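Exported gluconolactonase (Xanthomonas campestris pv. campestris, PDB 3DR2) probably catalyses the calcium-dependent hydrolysis of gluconolactone to gluconate, as a dimeric six-bladed beta-propeller enzyme of the SMP-30 family. Local coordinates at residues A[67-72]-A[83-88]; A[52-57]-A[284-289]; A[11-16]-A[36-41]. All coordinates share one frame; numbering follows the deposited sequence.

Interaction 1 of 3, residues A[67-72]-A[83-88]; sequences RRVLGW and DATAFT
R67 and T85 are joined by hydrogen bonds running both ways. R67 O accepts the T85 N-H at 2.9 Å, from a donor lying above the carbonyl plane. R67 NE answers with a straight bond to T85 O (3.0 Å, N-H...O 169°), in the guanidinium plane and almost on the extension of the carbonyl bond. NH2 adds a weak bond to the same oxygen, which also accepts a weak bond from F87 N. A bend at chi3 (69°) lays the guanidinium flat over one face of the F87 ring, centres 4.2 Å apart and planes at about 20°. Its NH1 reaches D83 of the second subunit in a salt bridge.

R68, on the strand, runs beside D83 with its chain extended from CG to NE. R68 NE meets D83 OD1 at 2.9 Å in a salt bridge, tilted somewhat from the guanidinium plane. A water joins R68 NH2 to D83 OD2, while NH1 and NH2 bond to the carbonyls of P156 and G159 of the second subunit. Beside these, V69 CG2 packs on T88 CG2 at 3.8 Å. T85 OG1 bonds a water at 2.8 Å that is also placed to donate to R68 O and T88 O.

D83 OD1 is therefore shared between R68 and R67 of the second subunit, a reciprocal charge network that probably ties this loop's conformation to the dimer interface and favours the ionised carboxylate.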
# COMPACT_ATOMS: atom_id res chain seq x y z
N ARG A 67 0.85 2.26 5.11
CA ARG A 67 1.42 2.23 6.44
C ARG A 67 2.17 3.49 6.86
O ARG A 67 3.32 3.44 7.29
CB ARG A 67 2.31 0.99 6.56
CG ARG A 67 1.58 -0.27 6.11
CD ARG A 67 2.45 -1.52 6.12
NE ARG A 67 2.80 -1.94 7.47
CZ ARG A 67 3.35 -3.11 7.76
NH1 ARG A 67 3.60 -3.99 6.80
NH2 ARG A 67 3.64 -3.41 9.02
N ARG A 68 1.48 4.61 6.74
CA ARG A 68 2.02 5.90 7.13
C ARG A 68 0.93 6.78 7.69
O ARG A 68 -0.24 6.59 7.38
CB ARG A 68 2.60 6.63 5.91
CG ARG A 68 3.97 6.17 5.44
CD ARG A 68 4.34 6.95 4.19
NE ARG A 68 5.76 6.87 3.86
CZ ARG A 68 6.24 6.99 2.63
NH1 ARG A 68 5.42 7.18 1.62
NH2 ARG A 68 7.54 6.93 2.41
N VAL A 69 1.33 7.73 8.53
CA VAL A 69 0.42 8.74 9.06
C VAL A 69 1.06 10.00 8.48
O VAL A 69 2.22 10.30 8.78
CB VAL A 69 0.42 8.81 10.59
CG1 VAL A 69 -0.30 10.07 11.04
CG2 VAL A 69 -0.30 7.60 11.17
N LEU A 70 0.32 10.71 7.64
CA LEU A 70 0.81 11.91 6.97
C LEU A 70 0.31 13.20 7.60
O LEU A 70 -0.68 13.20 8.32
CB LEU A 70 0.37 11.88 5.50
CG LEU A 70 0.75 10.58 4.77
CD1 LEU A 70 0.05 10.51 3.43
CD2 LEU A 70 2.27 10.52 4.61
N GLY A 71 1.02 14.29 7.31
CA GLY A 71 0.64 15.58 7.84
C GLY A 71 0.65 16.66 6.77
O GLY A 71 1.68 16.92 6.15
N TRP A 72 -0.50 17.28 6.54
CA TRP A 72 -0.63 18.34 5.55
C TRP A 72 -0.39 19.68 6.25
O TRP A 72 -1.08 20.00 7.21
CB TRP A 72 -2.03 18.33 4.95
CG TRP A 72 -2.30 19.49 4.03
CD1 TRP A 72 -1.92 19.60 2.72
CD2 TRP A 72 -3.00 20.69 4.35
NE1 TRP A 72 -2.35 20.81 2.21
CE2 TRP A 72 -3.01 21.50 3.19
CE3 TRP A 72 -3.63 21.17 5.51
CZ2 TRP A 72 -3.62 22.76 3.15
CZ3 TRP A 72 -4.23 22.43 5.47
CH2 TRP A 72 -4.23 23.20 4.30
N ASP A 83 6.01 6.62 10.19
CA ASP A 83 6.32 5.74 9.07
C ASP A 83 6.32 4.26 9.44
O ASP A 83 6.51 3.90 10.61
CB ASP A 83 7.69 6.13 8.49
CG ASP A 83 7.92 5.59 7.09
OD1 ASP A 83 6.99 5.67 6.25
OD2 ASP A 83 9.04 5.09 6.82
N ALA A 84 6.08 3.41 8.44
CA ALA A 84 6.04 1.96 8.62
C ALA A 84 5.17 1.57 9.80
O ALA A 84 5.56 0.78 10.66
CB ALA A 84 7.46 1.42 8.81
N THR A 85 3.96 2.13 9.82
CA THR A 85 3.01 1.89 10.90
C THR A 85 2.41 0.48 10.91
O THR A 85 2.49 -0.25 9.92
CB THR A 85 1.84 2.86 10.82
OG1 THR A 85 1.02 2.49 9.71
CG2 THR A 85 2.35 4.27 10.60
N ALA A 86 1.82 0.12 12.04
CA ALA A 86 1.17 -1.17 12.19
C ALA A 86 -0.27 -0.96 11.71
O ALA A 86 -1.24 -1.18 12.46
CB ALA A 86 1.20 -1.62 13.66
N PHE A 87 -0.39 -0.52 10.47
CA PHE A 87 -1.68 -0.28 9.84
C PHE A 87 -2.59 0.66 10.61
O PHE A 87 -3.72 0.31 10.97
CB PHE A 87 -2.39 -1.61 9.57
CG PHE A 87 -1.62 -2.53 8.68
CD1 PHE A 87 -0.80 -3.51 9.23
CD2 PHE A 87 -1.65 -2.38 7.30
CE1 PHE A 87 -0.02 -4.33 8.41
CE2 PHE A 87 -0.88 -3.19 6.48
CZ PHE A 87 -0.06 -4.16 7.03
N THR A 88 -2.09 1.87 10.87
CA THR A 88 -2.85 2.88 11.58
C THR A 88 -4.01 3.34 10.70
O THR A 88 -3.84 3.59 9.50
CB THR A 88 -1.95 4.08 11.93
OG1 THR A 88 -0.89 3.63 12.78
CG2 THR A 88 -2.74 5.16 12.66
O HOH W 1 -1.13 3.85 8.53
O HOH W 2 9.60 6.40 4.21

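Interaction 2 of 3, residues A[52-57]-A[284-289]; sequences WWEAQR and FDQAQQ
W52 meets the turn at D285 and Q286 with one face of its indole, and this is where the packing is tight. D285 CB stands over the six-membered ring, 4.0 Å from its centroid, in a CH-pi contact, with the carboxylate plane steeply inclined to the ring. Over the pyrrole part, Q286 N comes within 3.2 Å of W52 CD1. The indole N-H is used at the edge: W52 NE1 gives E54 OE1 an in-plane bond of 2.9 Å (167°), which fixes the rotation of the ring. W52 CG anti to the backbone N (chi1 175°) swings the indole across to the turn. At the base, one water bridges W52 N and F284 O.

Toward solvent the contact is close but less specific. E54, bent at chi2, and the exposed Q286 cross at about a right angle without a hydrogen bond; Q286 CG, not the amide, approaches E54 OE1, at 3.0 Å. The turn is held from within, probably stiffening it: D285 OD1 accepts the Q289 N-H at 2.8 Å through its syn lone pair, while OD2 pairs with R290.

D285 to Q288 form a type I turn between strands 281-284 and 290-295, and W52 lies next to the end of strand 47-53. Strands 47-53 and 281-284 are outermost in different sheets, and W52 packing on this turn and on R290 joins those two blades of the six-bladed beta-propeller.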
# COMPACT_ATOMS: atom_id res chain seq x y z
N TRP A 52 -7.69 17.28 12.60
CA TRP A 52 -7.03 18.57 12.63
C TRP A 52 -6.23 18.71 13.91
O TRP A 52 -6.76 18.54 15.01
CB TRP A 52 -8.06 19.70 12.52
CG TRP A 52 -7.44 21.06 12.67
CD1 TRP A 52 -7.50 21.87 13.76
CD2 TRP A 52 -6.63 21.74 11.70
NE1 TRP A 52 -6.77 23.02 13.53
CE2 TRP A 52 -6.22 22.96 12.28
CE3 TRP A 52 -6.20 21.43 10.40
CZ2 TRP A 52 -5.41 23.88 11.60
CZ3 TRP A 52 -5.39 22.34 9.73
CH2 TRP A 52 -5.00 23.55 10.33
N TRP A 53 -4.95 19.03 13.76
CA TRP A 53 -4.02 19.18 14.87
C TRP A 53 -3.68 20.66 15.02
O TRP A 53 -2.75 21.16 14.39
CB TRP A 53 -2.76 18.37 14.56
CG TRP A 53 -1.84 18.14 15.71
CD1 TRP A 53 -2.08 18.38 17.03
CD2 TRP A 53 -0.53 17.56 15.64
NE1 TRP A 53 -1.00 17.99 17.79
CE2 TRP A 53 -0.04 17.48 16.96
CE3 TRP A 53 0.28 17.10 14.59
CZ2 TRP A 53 1.23 16.96 17.26
CZ3 TRP A 53 1.53 16.58 14.88
CH2 TRP A 53 1.99 16.51 16.21
N GLU A 54 -4.45 21.36 15.86
CA GLU A 54 -4.26 22.79 16.08
C GLU A 54 -2.84 23.19 16.47
O GLU A 54 -2.28 24.13 15.90
CB GLU A 54 -5.24 23.28 17.15
CG GLU A 54 -5.12 24.76 17.50
CD GLU A 54 -5.62 25.69 16.40
OE1 GLU A 54 -6.01 25.22 15.31
OE2 GLU A 54 -5.62 26.92 16.63
N ALA A 55 -2.27 22.49 17.44
CA ALA A 55 -0.92 22.80 17.91
C ALA A 55 0.12 22.89 16.79
O ALA A 55 1.10 23.64 16.89
CB ALA A 55 -0.48 21.77 18.94
N GLN A 56 -0.08 22.14 15.71
CA GLN A 56 0.86 22.14 14.60
C GLN A 56 0.23 22.65 13.30
O GLN A 56 0.85 22.57 12.23
CB GLN A 56 1.41 20.72 14.38
CG GLN A 56 2.07 20.11 15.61
CD GLN A 56 3.54 19.80 15.38
OE1 GLN A 56 4.22 19.28 16.27
NE2 GLN A 56 4.03 20.12 14.19
N ARG A 57 -0.99 23.16 13.41
CA ARG A 57 -1.76 23.65 12.26
C ARG A 57 -1.57 22.72 11.08
O ARG A 57 -1.27 23.14 9.96
CB ARG A 57 -1.35 25.08 11.89
CG ARG A 57 -1.71 26.10 12.97
CD ARG A 57 -1.86 27.51 12.41
NE ARG A 57 -3.02 27.64 11.52
CZ ARG A 57 -4.28 27.75 11.93
NH1 ARG A 57 -4.58 27.76 13.22
NH2 ARG A 57 -5.26 27.85 11.03
N PHE A 284 -13.38 18.67 10.09
CA PHE A 284 -13.21 20.10 9.89
C PHE A 284 -11.96 20.56 10.62
O PHE A 284 -11.43 19.85 11.47
CB PHE A 284 -14.38 20.90 10.48
CG PHE A 284 -15.58 20.95 9.59
CD1 PHE A 284 -16.62 20.05 9.75
CD2 PHE A 284 -15.68 21.93 8.61
CE1 PHE A 284 -17.74 20.11 8.93
CE2 PHE A 284 -16.80 22.00 7.78
CZ PHE A 284 -17.83 21.09 7.95
N ASP A 285 -11.50 21.76 10.27
CA ASP A 285 -10.36 22.32 10.97
C ASP A 285 -10.97 22.95 12.22
O ASP A 285 -12.19 22.91 12.42
CB ASP A 285 -9.65 23.37 10.10
CG ASP A 285 -10.56 24.52 9.70
OD1 ASP A 285 -11.80 24.34 9.68
OD2 ASP A 285 -10.03 25.60 9.38
N GLN A 286 -10.12 23.52 13.06
CA GLN A 286 -10.54 24.17 14.30
C GLN A 286 -11.73 25.12 14.13
O GLN A 286 -12.74 25.00 14.82
CB GLN A 286 -9.35 24.93 14.86
CG GLN A 286 -8.82 24.41 16.17
CD GLN A 286 -9.67 24.86 17.33
OE1 GLN A 286 -10.87 24.61 17.37
NE2 GLN A 286 -9.05 25.54 18.28
N ALA A 287 -11.60 26.06 13.21
CA ALA A 287 -12.64 27.06 12.96
C ALA A 287 -13.85 26.53 12.20
O ALA A 287 -14.87 27.21 12.09
CB ALA A 287 -12.04 28.25 12.22
N GLN A 288 -13.74 25.31 11.69
CA GLN A 288 -14.80 24.69 10.90
C GLN A 288 -15.06 25.55 9.66
O GLN A 288 -16.20 25.77 9.26
CB GLN A 288 -16.09 24.50 11.73
CG GLN A 288 -15.84 23.78 13.05
CD GLN A 288 -17.06 23.07 13.62
OE1 GLN A 288 -18.21 23.45 13.37
NE2 GLN A 288 -16.82 22.04 14.42
N GLN A 289 -13.98 26.03 9.07
CA GLN A 289 -14.04 26.85 7.86
C GLN A 289 -13.48 26.08 6.68
O GLN A 289 -13.51 26.55 5.55
CB GLN A 289 -13.25 28.15 8.04
CG GLN A 289 -13.96 29.19 8.89
CD GLN A 289 -15.19 29.78 8.22
OE1 GLN A 289 -16.04 30.39 8.87
NE2 GLN A 289 -15.30 29.60 6.91
O HOH W 3 -10.54 17.52 12.97

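Interaction 3 of 3, residues A[11-16]-A[36-41]; sequences GPAVPA and RLLTLY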
# COMPACT_ATOMS: atom_id res chain seq x y z
N GLY A 11 3.13 24.06 -2.16
CA GLY A 11 2.57 24.45 -3.44
C GLY A 11 1.06 24.49 -3.39
O GLY A 11 0.45 23.79 -2.58
N PRO A 12 0.44 25.30 -4.26
CA PRO A 12 -1.02 25.44 -4.31
C PRO A 12 -1.78 24.15 -4.62
O PRO A 12 -1.28 23.27 -5.33
CB PRO A 12 -1.23 26.52 -5.37
CG PRO A 12 -0.07 26.31 -6.29
CD PRO A 12 1.07 26.10 -5.32
N ALA A 13 -2.99 24.07 -4.08
CA ALA A 13 -3.84 22.91 -4.31
C ALA A 13 -4.37 23.02 -5.73
O ALA A 13 -4.34 24.09 -6.35
CB ALA A 13 -4.99 22.91 -3.32
N VAL A 14 -4.87 21.90 -6.25
CA VAL A 14 -5.41 21.85 -7.60
C VAL A 14 -6.89 21.48 -7.49
O VAL A 14 -7.26 20.59 -6.73
CB VAL A 14 -4.66 20.79 -8.44
CG1 VAL A 14 -5.27 20.70 -9.82
CG2 VAL A 14 -3.19 21.15 -8.52
N PRO A 15 -7.77 22.17 -8.24
CA PRO A 15 -9.20 21.85 -8.17
C PRO A 15 -9.44 20.38 -8.50
O PRO A 15 -8.81 19.83 -9.39
CB PRO A 15 -9.81 22.78 -9.21
CG PRO A 15 -8.90 23.97 -9.16
CD PRO A 15 -7.54 23.32 -9.14
N ALA A 16 -10.36 19.76 -7.78
CA ALA A 16 -10.68 18.35 -8.00
C ALA A 16 -11.58 18.20 -9.22
O ALA A 16 -12.38 19.08 -9.52
CB ALA A 16 -11.38 17.77 -6.77
N ARG A 36 -15.61 25.18 -4.07
CA ARG A 36 -15.34 24.06 -4.97
C ARG A 36 -14.28 23.19 -4.31
O ARG A 36 -13.38 23.69 -3.64
CB ARG A 36 -14.85 24.58 -6.33
CG ARG A 36 -15.93 25.26 -7.16
CD ARG A 36 -16.96 24.25 -7.66
NE ARG A 36 -18.03 24.88 -8.43
CZ ARG A 36 -18.99 25.64 -7.90
NH1 ARG A 36 -19.02 25.87 -6.60
NH2 ARG A 36 -19.92 26.16 -8.69
N LEU A 37 -14.38 21.88 -4.50
CA LEU A 37 -13.44 20.93 -3.89
C LEU A 37 -12.04 21.01 -4.48
O LEU A 37 -11.87 21.15 -5.69
CB LEU A 37 -13.97 19.50 -4.03
CG LEU A 37 -13.22 18.42 -3.24
CD1 LEU A 37 -13.49 18.59 -1.76
CD2 LEU A 37 -13.67 17.04 -3.70
N LEU A 38 -11.03 20.89 -3.61
CA LEU A 38 -9.63 20.92 -4.01
C LEU A 38 -8.94 19.61 -3.66
O LEU A 38 -9.38 18.89 -2.76
CB LEU A 38 -8.88 22.05 -3.30
CG LEU A 38 -9.25 23.51 -3.55
CD1 LEU A 38 -9.12 23.82 -5.03
CD2 LEU A 38 -10.66 23.77 -3.09
N THR A 39 -7.85 19.32 -4.36
CA THR A 39 -7.07 18.12 -4.10
C THR A 39 -5.78 18.57 -3.41
O THR A 39 -5.02 19.36 -3.97
CB THR A 39 -6.71 17.39 -5.41
OG1 THR A 39 -7.91 17.00 -6.07
CG2 THR A 39 -5.85 16.16 -5.12
N LEU A 40 -5.54 18.06 -2.21
CA LEU A 40 -4.34 18.42 -1.45
C LEU A 40 -3.24 17.38 -1.57
O LEU A 40 -2.07 17.68 -1.39
CB LEU A 40 -4.69 18.61 0.03
CG LEU A 40 -5.76 19.65 0.36
CD1 LEU A 40 -5.97 19.72 1.87
CD2 LEU A 40 -5.32 21.01 -0.16
N TYR A 41 -3.62 16.14 -1.88
CA TYR A 41 -2.66 15.05 -2.02
C TYR A 41 -3.34 13.96 -2.83
O TYR A 41 -4.54 13.74 -2.69
CB TYR A 41 -2.29 14.50 -0.64
CG TYR A 41 -1.09 13.57 -0.62
CD1 TYR A 41 0.20 14.07 -0.73
CD2 TYR A 41 -1.26 12.19 -0.44
CE1 TYR A 41 1.31 13.22 -0.67
CE2 TYR A 41 -0.17 11.34 -0.38
CZ TYR A 41 1.12 11.86 -0.49
OH TYR A 41 2.22 11.03 -0.40
O HOH W 4 -7.16 17.51 -8.50
O HOH W 5 -13.16 21.35 -8.09
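V14 and T39 form an antiparallel hydrogen-bonded pair in which one bond is good and the other slack. T39 N donates to V14 O at 2.8 Å, whereas V14 N reaches T39 O only weakly. Two residues on, A16 N donates to L37 O in a nearly straight bond (2.9 Å, 176°), beyond the non-hydrogen-bonded pair P15-L38.

The side chain of T39 illustrates how such a short edge strand is held. Its CB lies 3.5 Å from V14 O, beside the backbone bond. With OG1 anti to the carbonyl carbon (chi1 -61°), the hydroxyl turns to A16, where T39 OG1 touches A16 CB at 3.6 Å. Its polar partner is a water 2.6 Å from T39 OG1 that donates to P15 O. Small apolar contacts flank this line: A13 CB rests on L40 CD2 at 3.7 Å, and L38 CD1 reaches the P15 ring.

Strand 14-15 is one outermost strand of a five-stranded antiparallel sheet. Strand 38-41 lies between it and 298-303; L37, just before strand 38-41, and T39 touch W300, while helix 26-32 falls in the connection between the two paired segments.

Overall arrangement
From the N terminus, interaction 3 closes first, joining 11-16 to 36-41 around a connection of 19 residues that holds strand 22-23 and helix 26-32. The chain then enters strand 47-53, and interaction 2 spans nearly all the rest, from 52-57 to 284-289. Interaction 1 falls within that span, enclosing ten residues that include most of strand 78-83, next to the passage 83-88 to the following blade. Interactions 1 and 3 touch where W72 and L70 pack on L40 and Y41. Strand 38-41, from the N-terminal part, pairs with C-terminal strand 298-303, the kind of closure known as Velcro in propellers, while interaction 2 links that blade, through its 284-289 turn, to the blade of strand 47-53.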